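Local coordinates for leucine-rich repeat protein (Bacteroides thetaiotaomicron, PDB 4ECN) that is of unknown function but probably acts outside the cell as a binding protein, carrying leucine-rich repeats behind two domains of the transthyretin clan, at residues T845-Y850 and G854-L859; Y90-G95 and V99-P104; L507-Y512 and W537-D542; G148-S153 and E233-S238. One frame throughout, in Å; residues are numbered along the deposited sequence.

Interaction 1 (T845-Y850 and G854-L859); sequences TSVCPY and GMYVLL
The backbone of Met855 turns back onto the helix just before it, its N donating to Tyr850 O at 2.9 Å. This is the 6→1 bond of a Schellman motif, and Gly854 is its C-prime residue. Gly854 adopts a positive phi of 62°, which costs glycine little and explains its place there.

Beyond the turn two side chains fold back over the helix. Tyr856 has its CG anti to the backbone N (chi1 -156°), which carries the ring back toward the start of the helix, where Val847 lies over one face. Val847 CB is 4.1 Å from the centroid of the Tyr856 ring, set toward the rim, a CH-pi contact, and Val847 CG1 meets Tyr856 CE2 at 3.5 Å. A branched valine suits this position because both methyls reach the ring.

Met855, a selenomethionine, bends at its last torsion (chi3 -67°) and brings CE to within 3.5 Å of Tyr850 CD2, touching that ring obliquely. Tyr856 also touches Leu825 and Leu832. Strand 857-859, which starts right after this tyrosine, is hydrogen-bonded to strand 831-833 as the outermost strand of the parallel sheet of the leucine-rich repeat solenoid.

Between the two segments, then, one backbone bond ends the helix at a turn that glycine geometry favours, and the side-chain part of the contact, made by a valine, two tyrosines and the selenomethionine chain, is apolar and CH-pi; the bond from Ser846 OG to Leu825 O adds a polar tie to the neighbouring loop.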
# COMPACT_ATOMS: atom_id res chain seq x y z
N THR A 845 -5.99 -29.85 -48.60
CA THR A 845 -4.93 -30.83 -48.88
C THR A 845 -3.54 -30.15 -48.85
O THR A 845 -2.61 -30.69 -48.25
CB THR A 845 -5.19 -31.51 -50.24
OG1 THR A 845 -6.44 -32.20 -50.18
CG2 THR A 845 -4.10 -32.50 -50.64
N SER A 846 -3.42 -28.96 -49.47
CA SER A 846 -2.19 -28.18 -49.58
C SER A 846 -1.51 -27.91 -48.22
O SER A 846 -0.28 -27.90 -48.14
CB SER A 846 -2.46 -26.84 -50.26
OG SER A 846 -3.49 -26.09 -49.64
N VAL A 847 -2.30 -27.70 -47.16
CA VAL A 847 -1.80 -27.37 -45.83
C VAL A 847 -2.04 -28.54 -44.85
O VAL A 847 -1.69 -28.43 -43.67
CB VAL A 847 -2.46 -26.06 -45.33
CG1 VAL A 847 -1.98 -24.88 -46.15
CG2 VAL A 847 -3.99 -26.13 -45.36
N CYS A 848 -2.59 -29.67 -45.37
CA CYS A 848 -2.90 -30.86 -44.57
C CYS A 848 -1.66 -31.37 -43.81
O CYS A 848 -1.80 -31.55 -42.60
CB CYS A 848 -3.50 -31.96 -45.44
SG CYS A 848 -3.83 -33.50 -44.56
N PRO A 849 -0.44 -31.54 -44.41
CA PRO A 849 0.71 -31.99 -43.59
C PRO A 849 1.17 -30.95 -42.56
O PRO A 849 1.71 -31.33 -41.52
CB PRO A 849 1.80 -32.26 -44.62
CG PRO A 849 1.41 -31.50 -45.83
CD PRO A 849 -0.07 -31.40 -45.84
N TYR A 850 0.95 -29.64 -42.83
CA TYR A 850 1.32 -28.55 -41.92
C TYR A 850 0.38 -28.51 -40.70
O TYR A 850 0.84 -28.19 -39.60
CB TYR A 850 1.31 -27.20 -42.64
CG TYR A 850 2.35 -27.09 -43.73
CD1 TYR A 850 2.06 -27.47 -45.04
CD2 TYR A 850 3.63 -26.60 -43.46
CE1 TYR A 850 3.02 -27.38 -46.05
CE2 TYR A 850 4.60 -26.50 -44.46
CZ TYR A 850 4.29 -26.88 -45.76
OH TYR A 850 5.23 -26.77 -46.76
N GLY A 854 1.42 -29.47 -36.49
CA GLY A 854 1.12 -28.41 -35.52
C GLY A 854 1.71 -27.08 -35.91
O GLY A 854 2.14 -26.31 -35.04
N MSE A 855 1.76 -26.80 -37.22
CA MSE A 855 2.35 -25.57 -37.78
C MSE A 855 1.29 -24.69 -38.48
O MSE A 855 1.65 -23.71 -39.13
CB MSE A 855 3.45 -25.94 -38.79
CG MSE A 855 4.58 -26.77 -38.19
SE MSE A 855 6.01 -27.10 -39.49
CE MSE A 855 5.16 -28.25 -40.83
N TYR A 856 0.01 -25.07 -38.36
CA TYR A 856 -1.15 -24.40 -38.93
C TYR A 856 -2.30 -24.46 -37.93
O TYR A 856 -2.59 -25.53 -37.36
CB TYR A 856 -1.54 -25.07 -40.26
CG TYR A 856 -2.31 -24.21 -41.24
CD1 TYR A 856 -3.70 -24.10 -41.16
CD2 TYR A 856 -1.68 -23.65 -42.35
CE1 TYR A 856 -4.43 -23.38 -42.12
CE2 TYR A 856 -2.39 -22.92 -43.30
CZ TYR A 856 -3.77 -22.79 -43.19
OH TYR A 856 -4.46 -22.06 -44.14
N VAL A 857 -2.94 -23.30 -37.68
CA VAL A 857 -4.06 -23.17 -36.76
C VAL A 857 -5.31 -22.93 -37.56
O VAL A 857 -5.47 -21.86 -38.15
CB VAL A 857 -3.82 -22.05 -35.74
CG1 VAL A 857 -4.89 -22.08 -34.65
CG2 VAL A 857 -2.43 -22.16 -35.14
N LEU A 858 -6.18 -23.94 -37.64
CA LEU A 858 -7.41 -23.76 -38.40
C LEU A 858 -8.58 -23.80 -37.47
O LEU A 858 -8.74 -24.76 -36.71
CB LEU A 858 -7.57 -24.79 -39.53
CG LEU A 858 -8.80 -24.56 -40.42
CD1 LEU A 858 -8.57 -23.40 -41.39
CD2 LEU A 858 -9.16 -25.80 -41.20
N LEU A 859 -9.38 -22.71 -37.50
CA LEU A 859 -10.63 -22.56 -36.76
C LEU A 859 -11.74 -22.90 -37.70
O LEU A 859 -11.88 -22.29 -38.77
CB LEU A 859 -10.80 -21.17 -36.12
CG LEU A 859 -9.86 -20.80 -34.98
CD1 LEU A 859 -10.24 -19.47 -34.39
CD2 LEU A 859 -9.87 -21.85 -33.85

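Interaction 2 (Y90-G95 and V99-P104); sequences YYLYDG and VLLAGP
Tyr90 lays its ring flat over the backbone of Gly103, whose CA sits 3.9 Å from the ring centroid and only 11° off the normal. The ring gets there because a chi1 of 62° tucks CG over the residue's own backbone, turning the ring across to the partner strand. Glycine suits the place below: a CB at Gly103 would probably run into the ring at CE1. With an alanine in place of Tyr90, Gly103 CA would probably lose its cover and a gap would open beside Leu101 CD2, which the ring touches through CE1.

The two strands form a beta hairpin in a domain of the transthyretin clan, with strand 83-93 also pairing with strand 43-49. Tyr90 and Gly103 are an antiparallel hydrogen-bonded pair, Gly103 N giving to Tyr90 O at 2.7 Å. Nearer the turn the register slips: Leu92 O accepts from Leu100 N at 2.8 Å, while Leu92 N donates to Leu101 O at 3.0 Å, two residues facing one, as in a beta bulge.

Leu92 and Leu101 lie side by side on the face that carries Tyr90, with Leu92 CD1 3.7 Å from Leu101 CD2. On the other face Val99 spreads its two methyls between two tyrosines, CG2 at 3.6 Å from Tyr93 CE2 and CG1 at 4.1 Å from Tyr91 CD2. The Tyr91 ring also meets Trp210, and at the turn Asp94 OD1 accepts a hydrogen bond from Glu98 N.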
# COMPACT_ATOMS: atom_id res chain seq x y z
N TYR A 90 6.72 -18.44 46.18
CA TYR A 90 6.49 -19.21 47.40
C TYR A 90 7.62 -20.20 47.66
O TYR A 90 8.32 -20.62 46.73
CB TYR A 90 5.14 -19.97 47.32
CG TYR A 90 5.04 -21.00 46.21
CD1 TYR A 90 5.45 -22.32 46.41
CD2 TYR A 90 4.45 -20.68 44.99
CE1 TYR A 90 5.34 -23.27 45.40
CE2 TYR A 90 4.34 -21.62 43.97
CZ TYR A 90 4.78 -22.91 44.18
OH TYR A 90 4.66 -23.84 43.18
N TYR A 91 7.78 -20.58 48.93
CA TYR A 91 8.78 -21.55 49.36
C TYR A 91 8.08 -22.70 50.05
O TYR A 91 7.15 -22.46 50.83
CB TYR A 91 9.86 -20.94 50.30
CG TYR A 91 10.45 -19.59 49.89
CD1 TYR A 91 9.86 -18.40 50.31
CD2 TYR A 91 11.65 -19.51 49.19
CE1 TYR A 91 10.41 -17.16 49.97
CE2 TYR A 91 12.21 -18.28 48.85
CZ TYR A 91 11.59 -17.10 49.25
OH TYR A 91 12.11 -15.87 48.92
N LEU A 92 8.50 -23.94 49.78
CA LEU A 92 7.97 -25.12 50.46
C LEU A 92 9.02 -25.58 51.49
O LEU A 92 10.21 -25.36 51.27
CB LEU A 92 7.58 -26.23 49.47
CG LEU A 92 6.40 -25.89 48.55
CD1 LEU A 92 6.31 -26.82 47.40
CD2 LEU A 92 5.09 -25.88 49.30
N TYR A 93 8.60 -26.13 52.64
CA TYR A 93 9.51 -26.53 53.72
C TYR A 93 9.21 -27.94 54.26
O TYR A 93 8.04 -28.25 54.50
CB TYR A 93 9.42 -25.52 54.88
CG TYR A 93 9.79 -24.09 54.53
CD1 TYR A 93 8.83 -23.18 54.09
CD2 TYR A 93 11.09 -23.63 54.71
CE1 TYR A 93 9.16 -21.86 53.79
CE2 TYR A 93 11.44 -22.31 54.42
CZ TYR A 93 10.47 -21.43 53.96
OH TYR A 93 10.83 -20.12 53.69
N ASP A 94 10.25 -28.77 54.49
CA ASP A 94 10.13 -30.14 55.02
C ASP A 94 9.91 -30.14 56.57
O ASP A 94 9.65 -29.08 57.16
CB ASP A 94 11.38 -30.98 54.67
CG ASP A 94 12.65 -30.65 55.44
OD1 ASP A 94 12.89 -29.45 55.72
OD2 ASP A 94 13.41 -31.59 55.77
N GLY A 95 10.03 -31.32 57.19
CA GLY A 95 9.92 -31.50 58.63
C GLY A 95 10.98 -30.76 59.44
O GLY A 95 10.68 -30.22 60.51
N VAL A 99 14.30 -25.11 53.05
CA VAL A 99 13.67 -24.74 51.76
C VAL A 99 13.77 -25.94 50.77
O VAL A 99 14.82 -26.19 50.16
CB VAL A 99 14.27 -23.43 51.15
CG1 VAL A 99 13.60 -23.06 49.82
CG2 VAL A 99 14.17 -22.26 52.13
N LEU A 100 12.64 -26.68 50.62
CA LEU A 100 12.52 -27.86 49.76
C LEU A 100 12.20 -27.47 48.29
O LEU A 100 12.39 -28.31 47.41
CB LEU A 100 11.41 -28.77 50.30
CG LEU A 100 11.57 -30.27 50.07
CD1 LEU A 100 12.69 -30.86 50.94
CD2 LEU A 100 10.29 -31.00 50.42
N LEU A 101 11.72 -26.21 48.05
CA LEU A 101 11.38 -25.67 46.72
C LEU A 101 11.22 -24.14 46.72
O LEU A 101 10.58 -23.60 47.62
CB LEU A 101 10.07 -26.28 46.18
CG LEU A 101 9.81 -26.07 44.70
CD1 LEU A 101 10.38 -27.20 43.89
CD2 LEU A 101 8.34 -25.93 44.42
N ALA A 102 11.78 -23.46 45.68
CA ALA A 102 11.65 -22.01 45.42
C ALA A 102 10.75 -21.86 44.22
O ALA A 102 11.20 -22.03 43.08
CB ALA A 102 13.00 -21.34 45.20
N GLY A 103 9.46 -21.68 44.50
CA GLY A 103 8.39 -21.63 43.51
C GLY A 103 8.09 -20.29 42.88
O GLY A 103 7.92 -19.28 43.58
N PRO A 104 7.97 -20.26 41.53
CA PRO A 104 7.61 -18.99 40.86
C PRO A 104 6.09 -18.83 40.78
O PRO A 104 5.36 -19.82 40.67
CB PRO A 104 8.25 -19.14 39.49
CG PRO A 104 8.35 -20.64 39.26
CD PRO A 104 8.12 -21.36 40.56

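Interaction 3 (L507-Y512 and W537-D542); sequences LPDFLY and WTRLAD
Arg539 NH1 is approached from two sides: Asp509 OD1 stands 3.6 Å away in a long salt bridge, and Tyr512 CD2 lies beneath it. Both segments belong to the leucine-rich repeat solenoid: residues 507-512 lie in the loop that leads from strand 495-499 to strand 519-521, and helix 530-542 ends with residues 537-542.

The guanidinium of Arg539 lies flat on the Tyr512 ring, the planes only 7° apart and the centres 3.8 Å apart, giving a cation-pi stack. An extended chain from CG to NE runs across the ring, so that Arg539 CD sits over its middle, 3.7 Å from the Tyr512 centroid, with the charged end displaced toward the rim. Arginine suits this exposed position because its long apolar stem and flat cation can both use one aromatic face. The carboxylate of Asp509 is near the guanidinium edge but turned 67° from its plane, and would probably add a modest electrostatic pull.

Leu507 N and, weakly, Tyr512 OH are hydrogen-bonded to Asp536, giving the loop further ties to the helix. Leu540 fills in beside the same tyrosine and also touches Leu520; Leu540 CD1 comes to 3.7 Å from Tyr512 CE1.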
# COMPACT_ATOMS: atom_id res chain seq x y z
N LEU A 507 -10.25 18.78 4.24
CA LEU A 507 -8.82 18.54 4.37
C LEU A 507 -8.34 19.20 5.65
O LEU A 507 -8.81 20.30 5.98
CB LEU A 507 -8.02 19.03 3.14
CG LEU A 507 -8.43 18.53 1.76
CD1 LEU A 507 -7.64 19.24 0.71
CD2 LEU A 507 -8.26 17.02 1.62
N PRO A 508 -7.45 18.52 6.41
CA PRO A 508 -6.94 19.10 7.67
C PRO A 508 -6.07 20.33 7.41
O PRO A 508 -5.40 20.41 6.36
CB PRO A 508 -6.14 17.95 8.28
CG PRO A 508 -5.75 17.15 7.18
CD PRO A 508 -6.83 17.20 6.17
N ASP A 509 -6.07 21.27 8.38
CA ASP A 509 -5.38 22.56 8.32
C ASP A 509 -3.86 22.47 8.16
O ASP A 509 -3.28 23.39 7.59
CB ASP A 509 -5.66 23.40 9.57
CG ASP A 509 -6.67 24.51 9.34
OD1 ASP A 509 -7.82 24.19 8.92
OD2 ASP A 509 -6.32 25.69 9.58
N PHE A 510 -3.23 21.37 8.64
CA PHE A 510 -1.77 21.24 8.62
C PHE A 510 -1.21 21.34 7.17
O PHE A 510 -0.11 21.88 7.00
CB PHE A 510 -1.32 19.94 9.30
CG PHE A 510 -1.28 18.69 8.47
CD1 PHE A 510 -0.14 18.35 7.76
CD2 PHE A 510 -2.36 17.83 8.44
CE1 PHE A 510 -0.11 17.20 6.97
CE2 PHE A 510 -2.32 16.67 7.66
CZ PHE A 510 -1.20 16.37 6.93
N LEU A 511 -1.98 20.89 6.14
CA LEU A 511 -1.56 20.92 4.73
C LEU A 511 -1.25 22.32 4.22
O LEU A 511 -0.32 22.49 3.42
CB LEU A 511 -2.64 20.32 3.82
CG LEU A 511 -2.89 18.85 3.95
CD1 LEU A 511 -4.15 18.46 3.19
CD2 LEU A 511 -1.67 18.05 3.52
N TYR A 512 -2.05 23.30 4.64
CA TYR A 512 -1.97 24.68 4.18
C TYR A 512 -0.83 25.45 4.86
O TYR A 512 -0.46 26.53 4.39
CB TYR A 512 -3.31 25.37 4.44
CG TYR A 512 -4.49 24.63 3.83
CD1 TYR A 512 -4.79 24.75 2.47
CD2 TYR A 512 -5.33 23.83 4.61
CE1 TYR A 512 -5.87 24.08 1.90
CE2 TYR A 512 -6.42 23.16 4.04
CZ TYR A 512 -6.69 23.29 2.69
OH TYR A 512 -7.76 22.64 2.13
N TRP A 537 -9.77 22.70 -2.59
CA TRP A 537 -8.85 22.82 -3.72
C TRP A 537 -8.59 24.30 -4.00
O TRP A 537 -7.43 24.68 -4.16
CB TRP A 537 -9.36 22.07 -4.96
CG TRP A 537 -8.38 21.97 -6.12
CD1 TRP A 537 -7.09 22.41 -6.16
CD2 TRP A 537 -8.65 21.41 -7.42
NE1 TRP A 537 -6.54 22.18 -7.40
CE2 TRP A 537 -7.48 21.56 -8.19
CE3 TRP A 537 -9.78 20.80 -8.01
CZ2 TRP A 537 -7.40 21.13 -9.52
CZ3 TRP A 537 -9.69 20.37 -9.33
CH2 TRP A 537 -8.52 20.53 -10.07
N THR A 538 -9.65 25.15 -3.98
CA THR A 538 -9.50 26.60 -4.16
C THR A 538 -8.51 27.15 -3.12
O THR A 538 -7.59 27.87 -3.52
CB THR A 538 -10.83 27.37 -4.07
OG1 THR A 538 -11.85 26.72 -4.81
CG2 THR A 538 -10.71 28.78 -4.57
N ARG A 539 -8.66 26.77 -1.81
CA ARG A 539 -7.79 27.25 -0.72
C ARG A 539 -6.34 26.89 -1.02
O ARG A 539 -5.47 27.76 -1.00
CB ARG A 539 -8.21 26.72 0.66
CG ARG A 539 -7.47 27.45 1.77
CD ARG A 539 -7.75 26.93 3.17
NE ARG A 539 -6.70 27.38 4.11
CZ ARG A 539 -6.60 26.96 5.37
NH1 ARG A 539 -7.47 26.10 5.87
NH2 ARG A 539 -5.61 27.40 6.14
N LEU A 540 -6.12 25.62 -1.37
CA LEU A 540 -4.84 25.04 -1.71
C LEU A 540 -4.14 25.82 -2.86
O LEU A 540 -2.96 26.13 -2.75
CB LEU A 540 -5.09 23.58 -2.12
CG LEU A 540 -3.95 22.61 -1.95
CD1 LEU A 540 -3.71 22.30 -0.47
CD2 LEU A 540 -4.25 21.32 -2.69
N ALA A 541 -4.89 26.16 -3.92
CA ALA A 541 -4.38 26.90 -5.08
C ALA A 541 -4.10 28.37 -4.74
O ALA A 541 -3.07 28.92 -5.14
CB ALA A 541 -5.38 26.82 -6.22
N ASP A 542 -5.02 29.00 -3.98
CA ASP A 542 -4.94 30.40 -3.56
C ASP A 542 -3.83 30.61 -2.51
O ASP A 542 -3.25 31.71 -2.49
CB ASP A 542 -6.29 30.87 -3.01
CG ASP A 542 -7.33 31.24 -4.06
OD1 ASP A 542 -6.92 31.59 -5.20
OD2 ASP A 542 -8.53 31.32 -3.71

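Interaction 4 (G148-S153 and E233-S238); sequences GEYLFS and ELETQS
Tyr150 contributes the most surface here, with its ring laid across Leu234 and its hydroxyl reaching on to Glu235. Leu234 CB sits over the centre of the ring face, 3.8 Å from the centroid and 11° off the normal, and Leu234 CD1 meets Tyr150 CE2 at 3.7 Å. The leucine runs across the ring rather than along it and presents its CB and both methyls to one face, a good match for a flat ring.

Beyond the ring Tyr150 OH donates to Glu235 OE2 at 2.7 Å, meeting that oxygen from above the carboxylate plane. Carboxylate and ring are nearly perpendicular, 85° apart. Both segments fall in the second DUF4458 region, of the transthyretin clan: a loop between strand 130-139 and strand 157-164 is laid against strand 230-238, which pairs with strand 214-227.

Glu235 is buried, and several donors surround its carboxylate, which is probably ionised. OE2 is also hydrogen-bonded to Tyr221 OH and to Leu261 N, while Glu235 OE1 takes Lys262 N and, at 2.9 Å, the NE2 of Gln237. With chi1 at 75° and an extended chain beyond CG, Glu235 brings its carboxylate to the tyrosine. A phenylalanine at Tyr150 would probably keep the packing on Leu234 but leave OE2 short of one donor and Thr223 OG1 without its hydroxyl partner. Tyr150 also packs against Ile155 and Ile259.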
# COMPACT_ATOMS: atom_id res chain seq x y z
N GLY A 148 27.62 13.19 38.79
CA GLY A 148 26.73 12.90 37.67
C GLY A 148 25.49 13.76 37.52
O GLY A 148 25.35 14.77 38.21
N GLU A 149 24.58 13.32 36.61
CA GLU A 149 23.31 14.00 36.28
C GLU A 149 22.34 14.05 37.48
O GLU A 149 21.53 14.99 37.56
CB GLU A 149 22.63 13.33 35.08
CG GLU A 149 23.26 13.69 33.75
CD GLU A 149 23.00 15.07 33.17
OE1 GLU A 149 21.84 15.55 33.26
OE2 GLU A 149 23.93 15.64 32.55
N TYR A 150 22.44 13.09 38.43
CA TYR A 150 21.64 13.05 39.65
C TYR A 150 22.44 12.35 40.80
O TYR A 150 23.47 11.73 40.54
CB TYR A 150 20.29 12.35 39.40
CG TYR A 150 20.37 10.86 39.10
CD1 TYR A 150 20.63 10.40 37.81
CD2 TYR A 150 20.11 9.92 40.09
CE1 TYR A 150 20.70 9.04 37.53
CE2 TYR A 150 20.17 8.56 39.83
CZ TYR A 150 20.46 8.12 38.54
OH TYR A 150 20.51 6.77 38.30
N LEU A 151 21.94 12.47 42.06
CA LEU A 151 22.56 11.85 43.25
C LEU A 151 22.18 10.37 43.39
O LEU A 151 20.99 10.06 43.31
CB LEU A 151 22.13 12.60 44.52
CG LEU A 151 22.62 14.03 44.70
CD1 LEU A 151 21.78 14.76 45.72
CD2 LEU A 151 24.11 14.07 45.07
N PHE A 152 23.18 9.47 43.66
CA PHE A 152 22.96 8.02 43.86
C PHE A 152 21.96 7.84 45.01
O PHE A 152 20.95 7.16 44.86
CB PHE A 152 24.27 7.27 44.14
CG PHE A 152 24.13 5.76 44.18
CD1 PHE A 152 23.56 5.13 45.29
CD2 PHE A 152 24.59 4.97 43.14
CE1 PHE A 152 23.44 3.74 45.33
CE2 PHE A 152 24.47 3.58 43.18
CZ PHE A 152 23.90 2.97 44.28
N SER A 153 22.24 8.50 46.15
CA SER A 153 21.29 8.59 47.25
C SER A 153 20.04 9.26 46.69
O SER A 153 20.17 10.06 45.77
CB SER A 153 21.92 9.37 48.41
OG SER A 153 22.51 10.58 47.97
N GLU A 233 11.24 9.32 36.78
CA GLU A 233 12.35 8.67 36.08
C GLU A 233 13.66 9.43 36.31
O GLU A 233 13.69 10.65 36.17
CB GLU A 233 12.01 8.64 34.59
CG GLU A 233 12.52 7.45 33.81
CD GLU A 233 11.56 7.00 32.72
OE1 GLU A 233 10.96 7.87 32.05
OE2 GLU A 233 11.40 5.77 32.54
N LEU A 234 14.74 8.72 36.68
CA LEU A 234 16.03 9.36 36.92
C LEU A 234 16.94 9.20 35.70
O LEU A 234 17.52 10.18 35.24
CB LEU A 234 16.70 8.80 38.18
CG LEU A 234 16.04 9.20 39.50
CD1 LEU A 234 16.60 8.41 40.65
CD2 LEU A 234 16.25 10.67 39.77
N GLU A 235 17.04 7.96 35.16
CA GLU A 235 17.82 7.59 33.97
C GLU A 235 17.46 6.19 33.49
O GLU A 235 16.92 5.38 34.24
CB GLU A 235 19.34 7.68 34.22
CG GLU A 235 19.91 6.54 35.06
CD GLU A 235 21.42 6.49 35.19
OE1 GLU A 235 22.11 6.99 34.28
OE2 GLU A 235 21.90 5.92 36.19
N THR A 236 17.82 5.89 32.25
CA THR A 236 17.64 4.58 31.64
C THR A 236 18.94 4.29 30.95
O THR A 236 19.43 5.13 30.18
CB THR A 236 16.39 4.51 30.73
OG1 THR A 236 15.23 4.92 31.45
CG2 THR A 236 16.13 3.13 30.22
N GLN A 237 19.56 3.15 31.26
CA GLN A 237 20.82 2.82 30.63
C GLN A 237 20.89 1.38 30.18
O GLN A 237 20.34 0.50 30.85
CB GLN A 237 22.00 3.07 31.59
CG GLN A 237 22.18 4.49 32.11
CD GLN A 237 22.56 5.54 31.09
OE1 GLN A 237 23.18 5.26 30.06
NE2 GLN A 237 22.27 6.78 31.41
N SER A 238 21.57 1.14 29.05
CA SER A 238 21.93 -0.19 28.58
C SER A 238 23.30 -0.47 29.15
O SER A 238 24.22 0.35 29.00
CB SER A 238 21.89 -0.30 27.06
OG SER A 238 22.01 -1.66 26.67

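How the interactions relate
From the N terminus the contacts come in the order 2, 4, 3, 1, each closing before the next opens, so none nest or cross. Interaction 2 closes a tight hairpin in the first DUF4458 region. Interaction 4 closes a long loop across the second, about 37 Å away between centres; the repeat strands follow later in the chain. Interaction 3, its centre about 47 Å from that of interaction 4, joins the connections on the two sides of strand 519-521 in the first repeat sheet. Interaction 1 closes a short helix-to-strand turn at the far end of the second sheet, with its centre about 67 Å from that of interaction 3.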